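Local coordinates for diaminopimelate decarboxylase (Phaeodactylum tricornutum, PDB 7JPJ), which probably catalyses the pyridoxal-phosphate-dependent decarboxylation of diaminopimelate to lysine, working as an obligate dimer, at residues Thr13-Lys18 and Gly338-Val343; Ala140-Arg145 and Tyr193-Glu198; Leu310-Gly315 and Val350-His355. All coordinates share one frame; numbering follows the deposited sequence.

Interaction 1: Thr13-Lys18 and Gly338-Val343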
loop_
_atom_site.group_PDB
_atom_site.type_symbol
_atom_site.label_atom_id
_atom_site.label_comp_id
_atom_site.label_asym_id
_atom_site.label_seq_id
_atom_site.Cartn_x
_atom_site.Cartn_y
_atom_site.Cartn_z
ATOM N N THR A 13 0.597 -18.894 -21.860
ATOM C CA THR A 13 0.207 -18.738 -23.251
ATOM C C THR A 13 -1.169 -18.080 -23.318
ATOM O O THR A 13 -1.880 -18.011 -22.311
ATOM C CB THR A 13 0.182 -20.094 -23.956
ATOM O OG1 THR A 13 -0.884 -20.893 -23.429
ATOM C CG2 THR A 13 1.504 -20.823 -23.770
ATOM N N PRO A 14 -1.563 -17.563 -24.486
ATOM C CA PRO A 14 -2.925 -17.012 -24.599
ATOM C C PRO A 14 -4.010 -18.014 -24.244
ATOM O O PRO A 14 -5.066 -17.614 -23.739
ATOM C CB PRO A 14 -3.006 -16.581 -26.069
ATOM C CG PRO A 14 -1.594 -16.305 -26.451
ATOM C CD PRO A 14 -0.758 -17.293 -25.692
ATOM N N GLU A 15 -3.783 -19.308 -24.484
ATOM C CA GLU A 15 -4.759 -20.315 -24.077
ATOM C C GLU A 15 -4.764 -20.498 -22.564
ATOM O O GLU A 15 -5.831 -20.601 -21.948
ATOM C CB GLU A 15 -4.468 -21.643 -24.776
ATOM C CG GLU A 15 -4.852 -21.689 -26.252
ATOM C CD GLU A 15 -3.820 -21.036 -27.161
ATOM O OE1 GLU A 15 -2.788 -20.548 -26.646
ATOM O OE2 GLU A 15 -4.038 -21.021 -28.394
ATOM N N THR A 16 -3.579 -20.544 -21.949
ATOM C CA THR A 16 -3.500 -20.721 -20.502
ATOM C C THR A 16 -4.031 -19.504 -19.755
ATOM O O THR A 16 -4.555 -19.643 -18.643
ATOM C CB THR A 16 -2.058 -20.999 -20.075
ATOM O OG1 THR A 16 -1.424 -21.846 -21.041
ATOM C CG2 THR A 16 -2.033 -21.689 -18.723
ATOM N N ALA A 17 -3.899 -18.310 -20.339
ATOM C CA ALA A 17 -4.404 -17.105 -19.688
ATOM C C ALA A 17 -5.928 -17.105 -19.645
ATOM O O ALA A 17 -6.529 -16.842 -18.598
ATOM C CB ALA A 17 -3.880 -15.860 -20.405
ATOM N N LYS A 18 -6.597 -17.385 -20.757
ATOM C CA LYS A 18 -8.076 -17.473 -20.735
ATOM C C LYS A 18 -8.536 -18.597 -19.809
ATOM O O LYS A 18 -9.585 -18.437 -19.209
ATOM C CB LYS A 18 -8.669 -17.677 -22.128
ATOM C CG LYS A 18 -9.812 -16.749 -22.502
ATOM C CD LYS A 18 -10.728 -17.351 -23.537
ATOM C CE LYS A 18 -12.194 -17.184 -23.202
ATOM N NZ LYS A 18 -13.063 -17.513 -24.357
ATOM N N GLY A 338 -7.670 -15.439 -26.871
ATOM C CA GLY A 338 -7.117 -16.645 -26.298
ATOM C C GLY A 338 -6.475 -17.578 -27.299
ATOM O O GLY A 338 -6.016 -18.661 -26.906
ATOM N N ASN A 339 -6.426 -17.199 -28.573
ATOM C CA ASN A 339 -5.814 -18.012 -29.616
ATOM C C ASN A 339 -4.400 -17.517 -29.881
ATOM O O ASN A 339 -4.190 -16.323 -30.124
ATOM C CB ASN A 339 -6.636 -17.959 -30.905
ATOM C CG ASN A 339 -8.077 -18.387 -30.701
ATOM O OD1 ASN A 339 -8.952 -18.049 -31.500
ATOM N ND2 ASN A 339 -8.330 -19.146 -29.638
ATOM N N SER A 340 -3.434 -18.437 -29.843
ATOM C CA SER A 340 -2.057 -18.075 -30.155
ATOM C C SER A 340 -1.878 -17.658 -31.607
ATOM O O SER A 340 -0.815 -17.134 -31.955
ATOM C CB SER A 340 -1.121 -19.238 -29.828
ATOM O OG SER A 340 -1.336 -19.705 -28.508
ATOM N N ALA A 341 -2.881 -17.877 -32.457
ATOM C CA ALA A 341 -2.809 -17.397 -33.830
ATOM C C ALA A 341 -3.038 -15.893 -33.929
ATOM O O ALA A 341 -2.607 -15.278 -34.909
ATOM C CB ALA A 341 -3.825 -18.139 -34.699
ATOM N N ASP A 342 -3.694 -15.291 -32.938
ATOM C CA ASP A 342 -3.992 -13.866 -32.948
ATOM C C ASP A 342 -2.929 -13.026 -32.252
ATOM O O ASP A 342 -3.175 -11.847 -31.978
ATOM C CB ASP A 342 -5.354 -13.602 -32.299
ATOM C CG ASP A 342 -6.458 -14.439 -32.904
ATOM O OD1 ASP A 342 -6.367 -14.768 -34.108
ATOM O OD2 ASP A 342 -7.421 -14.762 -32.180
ATOM N N VAL A 343 -1.762 -13.598 -31.955
ATOM C CA VAL A 343 -0.690 -12.803 -31.362
ATOM C C VAL A 343 -0.218 -11.738 -32.346
ATOM O O VAL A 343 -0.189 -10.544 -32.026
ATOM C CB VAL A 343 0.469 -13.707 -30.906
ATOM C CG1 VAL A 343 1.568 -12.870 -30.270
ATOM C CG2 VAL A 343 -0.036 -14.761 -29.933
#
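Glu-15 reaches Ser-340 through two torsions: CG is set beside its own backbone N, on the far side of CB from the carbonyl carbon, and the chain then bends sharply at chi2 (81°), which turns the carboxylate toward the backbone of the 338-343 loop. Ser-340 holds OG beside its own backbone N, so its hydroxyl and its amide face the same acid. The amide makes the clear bond: Ser-340 N donates to Glu-15 OE2 over 3.0 Å with an N-H...O angle of 158°, arriving from above the carboxylate plane, 38° out of it. Ser-340 OG sits 3.0 Å from the same Glu-15 OE2. A glutamate suits this place because its length lets an exposed helix residue span to the loop, and a negative charge in the first helical turn is probably favoured by the helix dipole.

Gly-338 O lies over the same carboxylate face, 3.2 Å from Glu-15 CD. Gly-338 itself has a positive phi that favours glycine, and its CA makes a CA-H...O contact with Pro-14 O at 3.4 Å. Pro-14 turns its ring toward the loop, where CG meets Val-343 CG2 at 4.1 Å, the two side chains crossing at about a right angle; Pro-335 covers the ring further. Arg-379 hydrogen-bonds the carbonyl oxygens of Asp-342 and Val-343.

Proline fits the first turn of a helix, where no amide hydrogen is needed for an i to i-4 bond. Just before it, Thr-13 shares a hydroxyl-hydroxyl hydrogen bond with Thr-16. This is a helix start with Thr-13 at the N-cap position and Pro-14 as the first helical residue, docked on the loop between strands 331-334 and 347-353 of the mixed-sheet domain.

Interaction 2: Ala140-Arg145 and Tyr193-Glu198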
loop_
_atom_site.group_PDB
_atom_site.type_symbol
_atom_site.label_atom_id
_atom_site.label_comp_id
_atom_site.label_asym_id
_atom_site.label_seq_id
_atom_site.Cartn_x
_atom_site.Cartn_y
_atom_site.Cartn_z
ATOM N N ALA A 140 15.157 -22.371 28.694
ATOM C CA ALA A 140 14.600 -22.510 27.359
ATOM C C ALA A 140 15.613 -22.104 26.298
ATOM O O ALA A 140 16.398 -21.169 26.485
ATOM C CB ALA A 140 13.331 -21.669 27.233
ATOM N N LYS A 141 15.611 -22.835 25.189
ATOM C CA LYS A 141 16.400 -22.449 24.033
ATOM C C LYS A 141 15.694 -21.328 23.286
ATOM O O LYS A 141 14.464 -21.245 23.270
ATOM C CB LYS A 141 16.635 -23.644 23.107
ATOM C CG LYS A 141 17.568 -24.703 23.692
ATOM C CD LYS A 141 17.179 -26.120 23.283
ATOM C CE LYS A 141 15.668 -26.316 23.240
ATOM N NZ LYS A 141 15.299 -27.662 22.698
ATOM N N VAL A 142 16.489 -20.453 22.672
ATOM C CA VAL A 142 15.955 -19.286 21.984
ATOM C C VAL A 142 16.975 -18.848 20.948
ATOM O O VAL A 142 18.173 -19.110 21.086
ATOM C CB VAL A 142 15.620 -18.151 22.987
ATOM C CG1 VAL A 142 16.893 -17.483 23.493
ATOM C CG2 VAL A 142 14.678 -17.131 22.363
ATOM N N GLY A 143 16.492 -18.199 19.889
ATOM C CA GLY A 143 17.351 -17.592 18.900
ATOM C C GLY A 143 17.561 -16.116 19.187
ATOM O O GLY A 143 16.778 -15.484 19.892
ATOM N N VAL A 144 18.644 -15.574 18.636
ATOM C CA VAL A 144 19.026 -14.179 18.835
ATOM C C VAL A 144 19.374 -13.577 17.480
ATOM O O VAL A 144 20.320 -14.028 16.825
ATOM C CB VAL A 144 20.217 -14.039 19.799
ATOM C CG1 VAL A 144 20.529 -12.575 20.049
ATOM C CG2 VAL A 144 19.930 -14.750 21.112
ATOM N N ARG A 145 18.622 -12.558 17.064
ATOM C CA ARG A 145 18.948 -11.823 15.849
ATOM C C ARG A 145 19.858 -10.649 16.186
ATOM O O ARG A 145 19.551 -9.850 17.076
ATOM C CB ARG A 145 17.693 -11.318 15.133
ATOM C CG ARG A 145 18.042 -10.402 13.964
ATOM C CD ARG A 145 16.917 -10.242 12.958
ATOM N NE ARG A 145 17.298 -9.305 11.901
ATOM C CZ ARG A 145 16.591 -9.088 10.796
ATOM N NH1 ARG A 145 15.456 -9.743 10.594
ATOM N NH2 ARG A 145 17.020 -8.215 9.893
ATOM N N TYR A 193 18.409 -15.272 33.353
ATOM C CA TYR A 193 17.258 -16.159 33.244
ATOM C C TYR A 193 17.648 -17.588 32.888
ATOM O O TYR A 193 16.770 -18.399 32.576
ATOM C CB TYR A 193 16.267 -15.608 32.218
ATOM C CG TYR A 193 15.808 -14.198 32.517
ATOM C CD1 TYR A 193 15.017 -13.924 33.628
ATOM C CD2 TYR A 193 16.161 -13.140 31.687
ATOM C CE1 TYR A 193 14.592 -12.637 33.907
ATOM C CE2 TYR A 193 15.740 -11.849 31.959
ATOM C CZ TYR A 193 14.957 -11.603 33.070
ATOM O OH TYR A 193 14.537 -10.320 33.342
ATOM N N GLY A 194 18.936 -17.917 32.933
ATOM C CA GLY A 194 19.367 -19.273 32.639
ATOM C C GLY A 194 19.040 -19.735 31.238
ATOM O O GLY A 194 18.851 -20.936 31.017
ATOM N N LEU A 195 18.969 -18.812 30.283
ATOM C CA LEU A 195 18.633 -19.157 28.913
ATOM C C LEU A 195 19.754 -19.966 28.263
ATOM O O LEU A 195 20.871 -20.069 28.776
ATOM C CB LEU A 195 18.368 -17.895 28.092
ATOM C CG LEU A 195 17.205 -17.015 28.536
ATOM C CD1 LEU A 195 17.092 -15.811 27.623
ATOM C CD2 LEU A 195 15.914 -17.811 28.540
ATOM N N GLU A 196 19.438 -20.544 27.109
ATOM C CA GLU A 196 20.410 -21.251 26.283
ATOM C C GLU A 196 20.277 -20.740 24.855
ATOM O O GLU A 196 19.245 -20.957 24.210
ATOM C CB GLU A 196 20.200 -22.763 26.342
ATOM C CG GLU A 196 21.169 -23.546 25.465
ATOM C CD GLU A 196 21.377 -24.970 25.945
ATOM O OE1 GLU A 196 21.178 -25.901 25.136
ATOM O OE2 GLU A 196 21.738 -25.156 27.128
ATOM N N VAL A 197 21.310 -20.063 24.365
ATOM C CA VAL A 197 21.307 -19.520 23.011
ATOM C C VAL A 197 21.724 -20.630 22.052
ATOM O O VAL A 197 22.875 -21.075 22.065
ATOM C CB VAL A 197 22.233 -18.305 22.893
ATOM C CG1 VAL A 197 22.057 -17.637 21.542
ATOM C CG2 VAL A 197 21.955 -17.329 24.016
ATOM N N GLU A 198 20.789 -21.078 21.215
ATOM C CA GLU A 198 21.043 -22.171 20.289
ATOM C C GLU A 198 21.208 -21.720 18.847
ATOM O O GLU A 198 21.677 -22.514 18.024
ATOM C CB GLU A 198 19.909 -23.206 20.357
ATOM C CG GLU A 198 18.606 -22.746 19.713
ATOM C CD GLU A 198 17.573 -23.859 19.598
ATOM O OE1 GLU A 198 17.885 -25.010 19.970
ATOM O OE2 GLU A 198 16.445 -23.581 19.135
#
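Lys-141 runs obliquely over Glu-198, and nearly every carbon of its side chain meets that acid. CB lies 3.6 Å from Glu-198 CD. CG is 3.7 Å from Glu-198 OE1, with Glu-196 alongside and pointing the same way. After a bend at chi2, CD stays 3.6 Å from Glu-198 OE1; CE draws away, and NZ ends 4.6 Å from Glu-198 OE1, opposite charges near each other but too far for a salt bridge. A long aliphatic chain with a charged tip suits such an exposed strand start.

Glu-198 rises to this position because its CG stands between its backbone N and carbonyl carbon (chi1 73°). Below the side chains the backbones pair in parallel. Glu-196 straddles Lys-141, its N donating to Ala-140 O and its O accepting from Val-142 N, and Glu-198 N then bonds Val-142 O at 3.3 Å.

The other face is apolar: Val-144 CG2 meets Val-197 CG1 at 3.6 Å, two beta-branched residues, a type that favours strands. Val-142 packs on Phe-131 of helix 125-134, and Val-197 on Val-190 of helix 185-192. That second helix ends in a Schellman motif whose positive-phi residue is Gly-194, turning the chain into strand 196-201. Adjacent parallel strands backed by helices, joined here near their N-terminal ends, characterise the TIM barrel of the pyridoxal-binding domain.

Interaction 3: Leu310-Gly315 and Val350-His355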
loop_
_atom_site.group_PDB
_atom_site.type_symbol
_atom_site.label_atom_id
_atom_site.label_comp_id
_atom_site.label_asym_id
_atom_site.label_seq_id
_atom_site.Cartn_x
_atom_site.Cartn_y
_atom_site.Cartn_z
ATOM N N LEU A 310 -2.792 2.809 -21.833
ATOM C CA LEU A 310 -3.576 1.596 -21.652
ATOM C C LEU A 310 -4.088 1.565 -20.217
ATOM O O LEU A 310 -3.292 1.520 -19.272
ATOM C CB LEU A 310 -2.743 0.349 -21.944
ATOM C CG LEU A 310 -2.284 0.086 -23.379
ATOM C CD1 LEU A 310 -1.658 -1.289 -23.463
ATOM C CD2 LEU A 310 -3.439 0.208 -24.356
ATOM N N LYS A 311 -5.407 1.593 -20.054
ATOM C CA LYS A 311 -6.038 1.584 -18.740
ATOM C C LYS A 311 -6.535 0.175 -18.440
ATOM O O LYS A 311 -7.324 -0.387 -19.205
ATOM C CB LYS A 311 -7.191 2.586 -18.681
ATOM C CG LYS A 311 -6.859 3.953 -19.268
ATOM C CD LYS A 311 -8.108 4.794 -19.472
ATOM C CE LYS A 311 -8.201 5.911 -18.453
ATOM N NZ LYS A 311 -9.435 6.727 -18.637
ATOM N N LEU A 312 -6.075 -0.386 -17.326
ATOM C CA LEU A 312 -6.444 -1.734 -16.923
ATOM C C LEU A 312 -7.631 -1.707 -15.964
ATOM O O LEU A 312 -8.105 -0.648 -15.546
ATOM C CB LEU A 312 -5.261 -2.437 -16.257
ATOM C CG LEU A 312 -3.887 -2.354 -16.919
ATOM C CD1 LEU A 312 -2.833 -2.895 -15.970
ATOM C CD2 LEU A 312 -3.874 -3.119 -18.234
ATOM N N ASP A 313 -8.114 -2.901 -15.617
ATOM C CA ASP A 313 -9.072 -3.070 -14.531
ATOM C C ASP A 313 -8.387 -3.487 -13.234
ATOM O O ASP A 313 -8.993 -4.160 -12.393
ATOM C CB ASP A 313 -10.165 -4.071 -14.917
ATOM C CG ASP A 313 -9.625 -5.466 -15.205
ATOM O OD1 ASP A 313 -8.391 -5.648 -15.258
ATOM O OD2 ASP A 313 -10.453 -6.386 -15.386
ATOM N N ALA A 314 -7.125 -3.096 -13.068
ATOM C CA ALA A 314 -6.345 -3.394 -11.878
ATOM C C ALA A 314 -5.400 -2.225 -11.632
ATOM O O ALA A 314 -5.379 -1.251 -12.387
ATOM C CB ALA A 314 -5.580 -4.710 -12.038
ATOM N N GLY A 315 -4.613 -2.323 -10.566
ATOM C CA GLY A 315 -3.660 -1.261 -10.274
ATOM C C GLY A 315 -2.968 -1.477 -8.946
ATOM O O GLY A 315 -2.737 -2.618 -8.526
ATOM N N VAL A 350 3.411 2.367 -25.342
ATOM C CA VAL A 350 2.288 2.836 -24.543
ATOM C C VAL A 350 2.746 3.068 -23.108
ATOM O O VAL A 350 3.839 2.671 -22.700
ATOM C CB VAL A 350 1.102 1.847 -24.558
ATOM C CG1 VAL A 350 0.598 1.619 -25.982
ATOM C CG2 VAL A 350 1.496 0.535 -23.895
ATOM N N VAL A 351 1.880 3.736 -22.350
ATOM C CA VAL A 351 1.984 3.854 -20.902
ATOM C C VAL A 351 0.810 3.093 -20.304
ATOM O O VAL A 351 -0.314 3.179 -20.812
ATOM C CB VAL A 351 1.975 5.329 -20.451
ATOM C CG1 VAL A 351 1.861 5.434 -18.941
ATOM C CG2 VAL A 351 3.219 6.043 -20.943
ATOM N N VAL A 352 1.070 2.336 -19.241
ATOM C CA VAL A 352 0.058 1.502 -18.601
ATOM C C VAL A 352 -0.334 2.146 -17.278
ATOM O O VAL A 352 0.526 2.403 -16.426
ATOM C CB VAL A 352 0.561 0.065 -18.389
ATOM C CG1 VAL A 352 -0.557 -0.812 -17.845
ATOM C CG2 VAL A 352 1.098 -0.500 -19.696
ATOM N N VAL A 353 -1.630 2.404 -17.103
ATOM C CA VAL A 353 -2.141 3.027 -15.890
ATOM C C VAL A 353 -3.157 2.097 -15.239
ATOM O O VAL A 353 -3.739 1.215 -15.876
ATOM C CB VAL A 353 -2.773 4.410 -16.155
ATOM C CG1 VAL A 353 -1.758 5.351 -16.793
ATOM C CG2 VAL A 353 -4.016 4.273 -17.019
ATOM N N GLY A 354 -3.371 2.318 -13.935
ATOM C CA GLY A 354 -4.310 1.522 -13.177
ATOM C C GLY A 354 -5.704 2.128 -13.131
ATOM O O GLY A 354 -5.938 3.260 -13.552
ATOM N N HIS A 355 -6.639 1.346 -12.588
ATOM C CA HIS A 355 -8.041 1.740 -12.545
ATOM C C HIS A 355 -8.386 2.639 -11.363
ATOM O O HIS A 355 -9.527 3.106 -11.282
ATOM C CB HIS A 355 -8.937 0.493 -12.525
ATOM C CG HIS A 355 -8.720 -0.398 -11.339
ATOM N ND1 HIS A 355 -9.529 -1.482 -11.067
ATOM C CD2 HIS A 355 -7.787 -0.372 -10.357
ATOM C CE1 HIS A 355 -9.103 -2.082 -9.970
ATOM N NE2 HIS A 355 -8.048 -1.429 -9.519
#
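The imidazole of His-355 lies against the turn that follows Leu-312: Ala-314 CA sits 3.5 Å above the ring plane, over its centre, and the ring also stacks with that of Phe-407. Both ring nitrogens are engaged, ND1 with Glu-105 of the second subunit and NE2 with Thr-317, which fixes the rotation of the ring. A chi1 of 61° folds the ring back over 313-314. The setting is a parallel strand pair in the mixed sheet of the beta domain, characteristic of fold-type III decarboxylases, with its loops extended to the dimer interface.

The two segments are joined by alternating backbone bonds. Leu-310 N donates to Val-351 O over 2.7 Å, Leu-310 O accepts from Val-353 N, and Leu-312 N reaches Val-353 O. Past the strands, His-355 N bonds Ala-314 O at 2.9 Å, keeping the two loops together. Gly-315 and Gly-354, with no side chains, let the chains come within 4.1 Å at their CA atoms.

Leucines and valines suit the buried sheet face. Leu-310 CD1 meets Val-350 CG2 at 3.7 Å, and Leu-312 CD1 meets Val-352 CG1 at 3.6 Å. Asp-313, at the turn, directs its carboxylate to Thr-27 and the backbone N of Lys-294. The side chain of Cys-357, predicted to be the proton donor, is about 8 Å from that of His-355. On the opposite face, Lys-311 runs beside Val-353, with CG 3.6 Å from Val-353 CG2, before carrying NZ to Gln-104 OE1 of the second subunit.

How the interactions relate
From the N terminus, the chain leaves helix 14-24, adds strand 29-33 to the beta domain's sheet, then runs through the TIM barrel before it returns to the beta domain. Interaction 1 closes this long loop, spanning 319 residues, by bringing 338-343 to the start of that helix. Interaction 2 is nested inside it, closing a shorter loop between two neighbouring barrel strands, its centre about 55 Å from that of interaction 1. Interaction 3 opens after interaction 2 has closed and crosses interaction 1, since 338-343 falls between 310-315 and 350-355. Interaction 1 joins the first helix to a loop of the beta domain, and interaction 3 pairs two strands of its sheet; their centres are about 21 Å apart.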